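Local coordinates for putative platelet activating factor (Streptococcus pneumoniae, PDB 2HSJ), which is of unknown function but belongs to the GDSL-like lipase/acylhydrolase family and is probably an SGNH-type ester hydrolase, at residues L81-T95 with V118-I132. Residues are numbered along the deposited sequence; the frame is centred on the assembly and turned at random.
With GOL (glycerol), chain T.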
ATOM      1  N   LEU D  81       8.286  13.599 -10.289  1.00 10.41           N
ATOM      2  CA  LEU D  81       6.891  13.180 -10.527  1.00 11.60           C
ATOM      3  C   LEU D  81       6.805  11.727 -10.976  1.00 10.77           C
ATOM      4  O   LEU D  81       7.445  11.340 -11.975  1.00 11.49           O
ATOM      5  CB  LEU D  81       6.254  14.066 -11.594  1.00 11.85           C
ATOM      6  CG  LEU D  81       6.144  15.573 -11.293  1.00 13.85           C
ATOM      7  CD1 LEU D  81       5.723  16.356 -12.545  1.00 15.20           C
ATOM      8  CD2 LEU D  81       5.157  15.817 -10.175  1.00 16.19           C
ATOM      9  N   TYR D  82       6.013  10.931 -10.246  1.00 10.35           N
ATOM     10  CA  TYR D  82       5.620   9.604 -10.713  1.00 10.31           C
ATOM     11  C   TYR D  82       4.358   9.183  -9.994  1.00 10.75           C
ATOM     12  O   TYR D  82       3.947   9.838  -9.010  1.00 11.65           O
ATOM     13  CB  TYR D  82       6.716   8.569 -10.514  1.00 10.67           C
ATOM     14  CG  TYR D  82       6.858   8.003  -9.115  1.00  9.59           C
ATOM     15  CD1 TYR D  82       6.347   6.742  -8.791  1.00 10.35           C
ATOM     16  CD2 TYR D  82       7.545   8.714  -8.118  1.00 10.68           C
ATOM     17  CE1 TYR D  82       6.513   6.179  -7.535  1.00  9.77           C
ATOM     18  CE2 TYR D  82       7.693   8.169  -6.833  1.00  9.34           C
ATOM     19  CZ  TYR D  82       7.160   6.902  -6.535  1.00  9.59           C
ATOM     20  OH  TYR D  82       7.328   6.319  -5.287  1.00 10.90           O
ATOM     21  N   GLY D  83       3.752   8.115 -10.500  1.00 11.32           N
ATOM     22  CA  GLY D  83       2.610   7.496  -9.863  1.00 11.47           C
ATOM     23  C   GLY D  83       1.373   7.503 -10.718  1.00 10.77           C
ATOM     24  O   GLY D  83       1.186   8.382 -11.568  1.00 11.57           O
ATOM     25  N   GLY D  84       0.519   6.534 -10.458  1.00 10.33           N
ATOM     26  CA  GLY D  84      -0.744   6.422 -11.167  1.00 10.74           C
ATOM     27  C   GLY D  84      -1.948   7.012 -10.459  1.00 11.05           C
ATOM     28  O   GLY D  84      -3.062   6.978 -11.022  1.00 12.81           O
ATOM     29  N   ALA D  85      -1.751   7.505  -9.227  1.00 11.21           N
ATOM     30  CA  ALA D  85      -2.884   7.999  -8.423  1.00 11.68           C
ATOM     31  C   ALA D  85      -2.448   9.108  -7.464  1.00 11.89           C
ATOM     32  O   ALA D  85      -2.664   9.053  -6.244  1.00 13.01           O
ATOM     33  CB  ALA D  85      -3.500   6.849  -7.655  1.00 13.76           C
ATOM     34  N   VAL D  86      -1.761  10.094  -8.020  1.00 10.76           N
ATOM     35  CA  VAL D  86      -1.269  11.192  -7.188  1.00 10.61           C
ATOM     36  C   VAL D  86      -2.421  12.155  -6.901  1.00 10.97           C
ATOM     37  O   VAL D  86      -2.945  12.802  -7.806  1.00 11.66           O
ATOM     38  CB  VAL D  86      -0.127  11.961  -7.876  1.00 10.78           C
ATOM     39  CG1 VAL D  86       0.403  13.036  -6.908  1.00 11.27           C
ATOM     40  CG2 VAL D  86       0.984  10.980  -8.298  1.00 11.44           C
ATOM     41  N   ASP D  87      -2.830  12.222  -5.647  1.00 10.72           N
ATOM     42  CA  ASP D  87      -3.901  13.143  -5.264  1.00 11.26           C
ATOM     43  C   ASP D  87      -3.401  14.582  -5.171  1.00 11.31           C
ATOM     44  O   ASP D  87      -4.089  15.516  -5.612  1.00 12.09           O
ATOM     45  CB  ASP D  87      -4.505  12.711  -3.914  1.00 10.97           C
ATOM     46  CG  ASP D  87      -5.547  11.616  -4.060  1.00 17.04           C
ATOM     47  OD1 ASP D  87      -5.768  11.120  -5.207  1.00 20.36           O
ATOM     48  OD2 ASP D  87      -6.177  11.264  -3.028  1.00 20.85           O
ATOM     49  N   LYS D  88      -2.225  14.769  -4.567  1.00 11.53           N
ATOM     50  CA  LYS D  88      -1.740  16.101  -4.272  1.00 11.89           C
ATOM     51  C   LYS D  88      -0.242  16.131  -4.381  1.00 11.71           C
ATOM     52  O   LYS D  88       0.453  15.143  -4.086  1.00 11.55           O
ATOM     53  CB  LYS D  88      -2.117  16.538  -2.838  1.00 12.58           C
ATOM     54  CG  LYS D  88      -3.612  16.555  -2.562  1.00 12.95           C
ATOM     55  CD  LYS D  88      -3.863  16.946  -1.130  1.00 15.57           C
ATOM     56  CE  LYS D  88      -5.345  17.042  -0.842  1.00 19.81           C
ATOM     57  NZ  LYS D  88      -5.962  15.711  -0.876  1.00 20.20           N
ATOM     58  N   ILE D  89       0.244  17.292  -4.795  1.00 10.79           N
ATOM     59  CA  ILE D  89       1.660  17.642  -4.745  1.00 12.04           C
ATOM     60  C   ILE D  89       1.794  18.813  -3.797  1.00 11.88           C
ATOM     61  O   ILE D  89       1.117  19.818  -3.967  1.00 12.25           O
ATOM     62  CB  ILE D  89       2.166  18.074  -6.141  1.00 12.79           C
ATOM     63  CG1 ILE D  89       2.183  16.870  -7.084  1.00 14.61           C
ATOM     64  CG2 ILE D  89       3.562  18.738  -6.058  1.00 13.72           C
ATOM     65  CD1 ILE D  89       2.163  17.262  -8.589  1.00 16.88           C
ATOM     66  N   PHE D  90       2.635  18.664  -2.777  1.00 11.49           N
ATOM     67  CA  PHE D  90       2.967  19.784  -1.887  1.00 11.93           C
ATOM     68  C   PHE D  90       4.266  20.360  -2.390  1.00 12.92           C
ATOM     69  O   PHE D  90       5.239  19.626  -2.572  1.00 13.35           O
ATOM     70  CB  PHE D  90       3.138  19.309  -0.452  1.00 12.65           C
ATOM     71  CG  PHE D  90       1.848  19.151   0.287  1.00 12.81           C
ATOM     72  CD1 PHE D  90       0.809  18.376  -0.208  1.00 13.02           C
ATOM     73  CD2 PHE D  90       1.665  19.828   1.488  1.00 16.26           C
ATOM     74  CE1 PHE D  90      -0.374  18.257   0.499  1.00 12.45           C
ATOM     75  CE2 PHE D  90       0.484  19.722   2.194  1.00 16.50           C
ATOM     76  CZ  PHE D  90      -0.541  18.938   1.702  1.00 14.47           C
ATOM     77  N   LEU D  91       4.289  21.670  -2.601  1.00 12.31           N
ATOM     78  CA  LEU D  91       5.446  22.336  -3.147  1.00 11.92           C
ATOM     79  C   LEU D  91       5.931  23.413  -2.169  1.00 11.53           C
ATOM     80  O   LEU D  91       5.211  24.367  -1.858  1.00 12.06           O
ATOM     81  CB  LEU D  91       5.064  22.957  -4.487  1.00 12.38           C
ATOM     82  CG  LEU D  91       6.169  23.683  -5.205  1.00 13.30           C
ATOM     83  CD1 LEU D  91       7.387  22.786  -5.385  1.00 16.12           C
ATOM     84  CD2 LEU D  91       5.604  24.176  -6.555  1.00 18.37           C
ATOM     85  N   LEU D  92       7.184  23.263  -1.724  1.00 10.73           N
ATOM     86  CA  LEU D  92       7.811  24.225  -0.825  1.00 11.67           C
ATOM     87  C   LEU D  92       9.132  24.606  -1.465  1.00 11.19           C
ATOM     88  O   LEU D  92      10.112  23.840  -1.456  1.00 12.40           O
ATOM     89  CB  LEU D  92       8.063  23.664   0.598  1.00 13.14           C
ATOM     90  CG  LEU D  92       8.771  24.645   1.544  1.00 14.35           C
ATOM     91  CD1 LEU D  92       8.013  26.006   1.663  1.00 15.68           C
ATOM     92  CD2 LEU D  92       8.895  23.980   2.890  1.00 18.11           C
ATOM     93  N   ILE D  93       9.176  25.811  -2.017  1.00 10.94           N
ATOM     94  CA  ILE D  93      10.362  26.247  -2.727  1.00 12.22           C
ATOM     95  C   ILE D  93      10.350  27.750  -2.835  1.00 11.65           C
ATOM     96  O   ILE D  93       9.276  28.368  -2.812  1.00 12.15           O
ATOM     97  CB  ILE D  93      10.455  25.556  -4.133  1.00 12.25           C
ATOM     98  CG1 ILE D  93      11.887  25.668  -4.703  1.00 14.16           C
ATOM     99  CG2 ILE D  93       9.342  26.064  -5.075  1.00 13.69           C
ATOM    100  CD1 ILE D  93      12.176  24.661  -5.762  1.00 15.88           C
ATOM    101  N   GLY D  94      11.557  28.321  -2.926  1.00 11.33           N
ATOM    102  CA  GLY D  94      11.710  29.746  -3.141  1.00 11.82           C
ATOM    103  C   GLY D  94      12.683  30.384  -2.183  1.00 11.84           C
ATOM    104  O   GLY D  94      13.251  31.418  -2.534  1.00 12.16           O
ATOM    105  N   THR D  95      12.904  29.805  -0.996  1.00 12.19           N
ATOM    106  CA  THR D  95      13.811  30.464  -0.036  1.00 11.37           C
ATOM    107  C   THR D  95      15.210  30.612  -0.617  1.00 11.63           C
ATOM    108  O   THR D  95      15.911  31.562  -0.286  1.00 12.82           O
ATOM    109  CB  THR D  95      13.819  29.818   1.373  1.00 12.54           C
ATOM    110  OG1 THR D  95      14.364  30.755   2.329  1.00 12.75           O
ATOM    111  CG2 THR D  95      14.613  28.507   1.409  1.00 12.52           C
ATOM    112  N   VAL D 118       2.519  20.353 -14.708  1.00 15.08           N
ATOM    113  CA  VAL D 118       1.807  19.352 -13.917  1.00 16.18           C
ATOM    114  C   VAL D 118       0.371  19.162 -14.412  1.00 16.35           C
ATOM    115  O   VAL D 118      -0.110  18.018 -14.481  1.00 17.17           O
ATOM    116  CB  VAL D 118       1.825  19.720 -12.421  1.00 16.86           C
ATOM    117  CG1 VAL D 118       0.903  18.780 -11.602  1.00 16.53           C
ATOM    118  CG2 VAL D 118       3.259  19.696 -11.882  1.00 15.43           C
ATOM    119  N   ALA D 119      -0.299  20.259 -14.787  1.00 15.93           N
ATOM    120  CA  ALA D 119      -1.700  20.210 -15.282  1.00 16.01           C
ATOM    121  C   ALA D 119      -1.858  19.331 -16.523  1.00 16.59           C
ATOM    122  O   ALA D 119      -2.879  18.660 -16.711  1.00 17.10           O
ATOM    123  CB  ALA D 119      -2.217  21.631 -15.611  1.00 15.48           C
ATOM    124  N   ARG D 120      -0.843  19.374 -17.379  1.00 16.87           N
ATOM    125  CA  ARG D 120      -0.851  18.599 -18.594  1.00 17.75           C
ATOM    126  C   ARG D 120      -0.707  17.124 -18.267  1.00 17.27           C
ATOM    127  O   ARG D 120      -1.446  16.307 -18.794  1.00 18.02           O
ATOM    128  CB  ARG D 120       0.285  19.045 -19.523  1.00 18.15           C
ATOM    129  CG  ARG D 120       0.027  20.347 -20.244  1.00 20.61           C
ATOM    130  CD  ARG D 120       1.347  20.934 -20.757  1.00 25.12           C
ATOM    131  NE  ARG D 120       1.930  20.117 -21.821  1.00 28.02           N
ATOM    132  CZ  ARG D 120       3.009  20.461 -22.522  1.00 30.35           C
ATOM    133  NH1 ARG D 120       3.633  21.615 -22.280  1.00 30.65           N
ATOM    134  NH2 ARG D 120       3.467  19.646 -23.467  1.00 30.27           N
ATOM    135  N   ASP D 121       0.235  16.780 -17.390  1.00 17.05           N
ATOM    136  CA  ASP D 121       0.542  15.373 -17.139  1.00 17.47           C
ATOM    137  C   ASP D 121      -0.237  14.732 -15.980  1.00 17.15           C
ATOM    138  O   ASP D 121      -0.387  13.500 -15.934  1.00 17.37           O
ATOM    139  CB  ASP D 121       2.051  15.189 -16.902  1.00 18.81           C
ATOM    140  CG  ASP D 121       2.897  15.516 -18.134  1.00 19.49           C
ATOM    141  OD1 ASP D 121       2.367  15.497 -19.281  1.00 22.71           O
ATOM    142  OD2 ASP D 121       4.099  15.800 -17.942  1.00 22.40           O
ATOM    143  N   TYR D 122      -0.722  15.554 -15.048  1.00 14.96           N
ATOM    144  CA  TYR D 122      -1.436  15.064 -13.868  1.00 14.54           C
ATOM    145  C   TYR D 122      -2.693  15.903 -13.720  1.00 14.68           C
ATOM    146  O   TYR D 122      -2.818  16.662 -12.764  1.00 14.44           O
ATOM    147  CB  TYR D 122      -0.547  15.153 -12.594  1.00 14.51           C
ATOM    148  CG  TYR D 122       0.653  14.222 -12.679  1.00 15.91           C
ATOM    149  CD1 TYR D 122       0.609  12.940 -12.133  1.00 16.93           C
ATOM    150  CD2 TYR D 122       1.816  14.615 -13.346  1.00 15.59           C
ATOM    151  CE1 TYR D 122       1.704  12.079 -12.233  1.00 17.05           C
ATOM    152  CE2 TYR D 122       2.900  13.762 -13.483  1.00 17.21           C
ATOM    153  CZ  TYR D 122       2.846  12.495 -12.921  1.00 16.89           C
ATOM    154  OH  TYR D 122       3.925  11.646 -13.045  1.00 16.38           O
ATOM    155  N   PRO D 123      -3.646  15.764 -14.664  1.00 15.26           N
ATOM    156  CA  PRO D 123      -4.747  16.732 -14.668  1.00 15.56           C
ATOM    157  C   PRO D 123      -5.693  16.733 -13.457  1.00 15.76           C
ATOM    158  O   PRO D 123      -6.328  17.763 -13.202  1.00 16.79           O
ATOM    159  CB  PRO D 123      -5.519  16.411 -15.958  1.00 15.98           C
ATOM    160  CG  PRO D 123      -5.122  15.049 -16.333  1.00 16.61           C
ATOM    161  CD  PRO D 123      -3.771  14.768 -15.747  1.00 15.68           C
ATOM    162  N   LEU D 124      -5.774  15.617 -12.723  1.00 15.34           N
ATOM    163  CA  LEU D 124      -6.691  15.545 -11.575  1.00 15.11           C
ATOM    164  C   LEU D 124      -5.964  15.795 -10.256  1.00 14.57           C
ATOM    165  O   LEU D 124      -6.579  15.721  -9.193  1.00 14.64           O
ATOM    166  CB  LEU D 124      -7.440  14.200 -11.525  1.00 16.28           C
ATOM    167  CG  LEU D 124      -8.351  13.895 -12.720  1.00 18.05           C
ATOM    168  CD1 LEU D 124      -8.940  12.486 -12.648  1.00 19.98           C
ATOM    169  CD2 LEU D 124      -9.453  14.912 -12.776  1.00 20.74           C
ATOM    170  N   THR D 125      -4.673  16.097 -10.336  1.00 12.22           N
ATOM    171  CA  THR D 125      -3.870  16.297  -9.133  1.00 12.51           C
ATOM    172  C   THR D 125      -3.930  17.744  -8.671  1.00 13.20           C
ATOM    173  O   THR D 125      -3.842  18.669  -9.488  1.00 14.88           O
ATOM    174  CB  THR D 125      -2.421  15.872  -9.403  1.00 12.94           C
ATOM    175  OG1 THR D 125      -2.419  14.497  -9.816  1.00 12.87           O
ATOM    176  CG2 THR D 125      -1.519  16.047  -8.168  1.00 13.27           C
ATOM    177  N   GLU D 126      -4.095  17.934  -7.365  1.00 12.56           N
ATOM    178  CA  GLU D 126      -4.074  19.259  -6.744  1.00 13.32           C
ATOM    179  C   GLU D 126      -2.657  19.657  -6.387  1.00 12.87           C
ATOM    180  O   GLU D 126      -1.842  18.788  -6.058  1.00 13.55           O
ATOM    181  CB  GLU D 126      -4.941  19.261  -5.488  1.00 13.12           C
ATOM    182  CG  GLU D 126      -6.428  19.149  -5.848  1.00 15.52           C
ATOM    183  CD  GLU D 126      -7.310  19.013  -4.639  1.00 20.23           C
ATOM    184  OE1 GLU D 126      -6.791  18.812  -3.537  1.00 19.91           O
ATOM    185  OE2 GLU D 126      -8.553  19.110  -4.784  1.00 24.60           O
ATOM    186  N   ILE D 127      -2.332  20.956  -6.466  1.00 12.08           N
ATOM    187  CA  ILE D 127      -1.046  21.446  -5.995  1.00 12.61           C
ATOM    188  C   ILE D 127      -1.302  22.284  -4.769  1.00 10.92           C
ATOM    189  O   ILE D 127      -2.158  23.175  -4.791  1.00 12.55           O
ATOM    190  CB  ILE D 127      -0.297  22.269  -7.087  1.00 12.55           C
ATOM    191  CG1 ILE D 127       0.154  21.336  -8.220  1.00 16.07           C
ATOM    192  CG2 ILE D 127       0.909  23.026  -6.506  1.00 13.51           C
ATOM    193  CD1 ILE D 127       0.662  22.093  -9.477  1.00 14.23           C
ATOM    194  N   LYS D 128      -0.601  21.979  -3.688  1.00 11.07           N
ATOM    195  CA  LYS D 128      -0.645  22.810  -2.483  1.00 10.99           C
ATOM    196  C   LYS D 128       0.650  23.602  -2.471  1.00 11.29           C
ATOM    197  O   LYS D 128       1.735  23.042  -2.274  1.00 12.16           O
ATOM    198  CB  LYS D 128      -0.791  21.917  -1.243  1.00 11.76           C
ATOM    199  CG  LYS D 128      -1.973  20.947  -1.329  1.00 11.88           C
ATOM    200  CD  LYS D 128      -3.290  21.742  -1.439  1.00 13.86           C
ATOM    201  CE  LYS D 128      -4.504  20.840  -1.582  1.00 13.87           C
ATOM    202  NZ  LYS D 128      -5.765  21.647  -1.799  1.00 15.99           N
ATOM    203  N   LEU D 129       0.534  24.904  -2.730  1.00 10.93           N
ATOM    204  CA  LEU D 129       1.724  25.752  -2.836  1.00 10.61           C
ATOM    205  C   LEU D 129       1.953  26.419  -1.474  1.00 10.77           C
ATOM    206  O   LEU D 129       1.193  27.316  -1.060  1.00 11.46           O
ATOM    207  CB  LEU D 129       1.523  26.813  -3.930  1.00 11.09           C
ATOM    208  CG  LEU D 129       2.626  27.859  -4.162  1.00 11.01           C
ATOM    209  CD1 LEU D 129       3.975  27.192  -4.574  1.00 13.70           C
ATOM    210  CD2 LEU D 129       2.144  28.872  -5.219  1.00 11.56           C
ATOM    211  N   LEU D 130       2.992  25.960  -0.783  1.00 10.54           N
ATOM    212  CA  LEU D 130       3.211  26.430   0.573  1.00 10.76           C
ATOM    213  C   LEU D 130       3.794  27.827   0.561  1.00 11.10           C
ATOM    214  O   LEU D 130       4.633  28.162  -0.275  1.00 12.24           O
ATOM    215  CB  LEU D 130       4.162  25.490   1.338  1.00 11.25           C
ATOM    216  CG  LEU D 130       3.447  24.330   2.032  1.00 14.17           C
ATOM    217  CD1 LEU D 130       2.674  23.397   1.074  1.00 16.73           C
ATOM    218  CD2 LEU D 130       4.517  23.571   2.824  1.00 17.22           C
ATOM    219  N   SER D 131       3.412  28.623   1.551  1.00 11.13           N
ATOM    220  CA  SER D 131       4.157  29.842   1.811  1.00 11.98           C
ATOM    221  C   SER D 131       5.625  29.493   2.074  1.00 10.97           C
ATOM    222  O   SER D 131       5.914  28.535   2.793  1.00 12.25           O
ATOM    223  CB  SER D 131       3.561  30.519   3.044  1.00 12.68           C
ATOM    224  OG  SER D 131       3.669  29.665   4.158  1.00 14.46           O
ATOM    225  N   ILE D 132       6.551  30.289   1.540  1.00 11.22           N
ATOM    226  CA  ILE D 132       7.942  30.219   1.984  1.00 11.60           C
ATOM    227  C   ILE D 132       7.989  30.467   3.496  1.00 11.22           C
ATOM    228  O   ILE D 132       7.322  31.354   4.025  1.00 11.41           O
ATOM    229  CB  ILE D 132       8.793  31.262   1.228  1.00 10.65           C
ATOM    230  CG1 ILE D 132       8.729  31.002  -0.285  1.00 12.41           C
ATOM    231  CG2 ILE D 132      10.220  31.322   1.783  1.00 12.27           C
ATOM    232  CD1 ILE D 132       9.282  32.149  -1.152  1.00 12.36           C
TER
HETATM  233  C1  GOL T1407      -4.791  12.380 -12.396  1.00 38.79           C
HETATM  234  O1  GOL T1407      -3.934  13.474 -12.176  1.00 36.97           O
HETATM  235  C2  GOL T1407      -4.017  11.095 -12.157  1.00 38.20           C
HETATM  236  O2  GOL T1407      -3.022  10.988 -13.154  1.00 39.01           O
HETATM  237  C3  GOL T1407      -3.399  11.116 -10.763  1.00 36.43           C
HETATM  238  O3  GOL T1407      -2.052  10.707 -10.831  1.00 31.93           O
HETATM  239  O   HOH W   1       5.693  12.006 -14.878  1.00 31.18           O
HETATM  240  O   HOH W   2       3.023   9.100 -13.507  1.00 23.08           O
HETATM  241  O   HOH W   3      -6.734  15.622  -6.450  1.00 23.07           O
HETATM  242  O   HOH W   4      -6.954  15.831  -3.608  1.00 44.23           O
HETATM  243  O   HOH W   5       6.451  26.921  -2.148  1.00 12.83           O
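Lys88 to Leu92 and Glu126 to Leu130 run side by side as parallel strands, 19° apart in direction, joined in register by five backbone bonds that alternate from Glu126 N to Asp87 O at one end to Leu130 N to Leu91 O at the other. Just before the strands, Thr125 extends the ladder with its side chain: OG1 donates to Val86 O at 2.7 Å, 29° off the carbonyl plane, and accepts a bond from a glycerol hydroxyl. With chi1 at -58°, its methyl CG2 lies anti to the backbone N and rests against Val86 CG1 and Ile89 CD1. Ile89 CD1 meets Val118 CG1 of helix 104-121 tip to tip at 3.6 Å. The helix and two strands thus form a right-handed beta-alpha-beta crossover in the parallel sheet of the SGNH hydrolase fold, strand 88-92 being its central strand. On the other face of the sheet, Lys128 CB sits over the centre of the Phe90 ring, 3.9 Å from its centroid, a CH-pi contact, with CG over the same face; Phe39 stacks on this ring too. Lys128 NZ reaches Glu171 in a salt bridge and Glu126 OE1 in another, whose hydrogen bond is weak (3.5 Å). Lys88 lies alongside Glu126, its CE 3.5 Å from OE1, while its NZ pairs with the C-terminal carboxylate of Tyr214 and binds a water weakly bonded to Glu126 OE1. Beyond the helix, Leu81 CB near CE2 and Val86 CG2 near CE1 meet the Tyr122 ring obliquely from one side, and one water bridges its OH, at 2.7 Å, to Gly83 O.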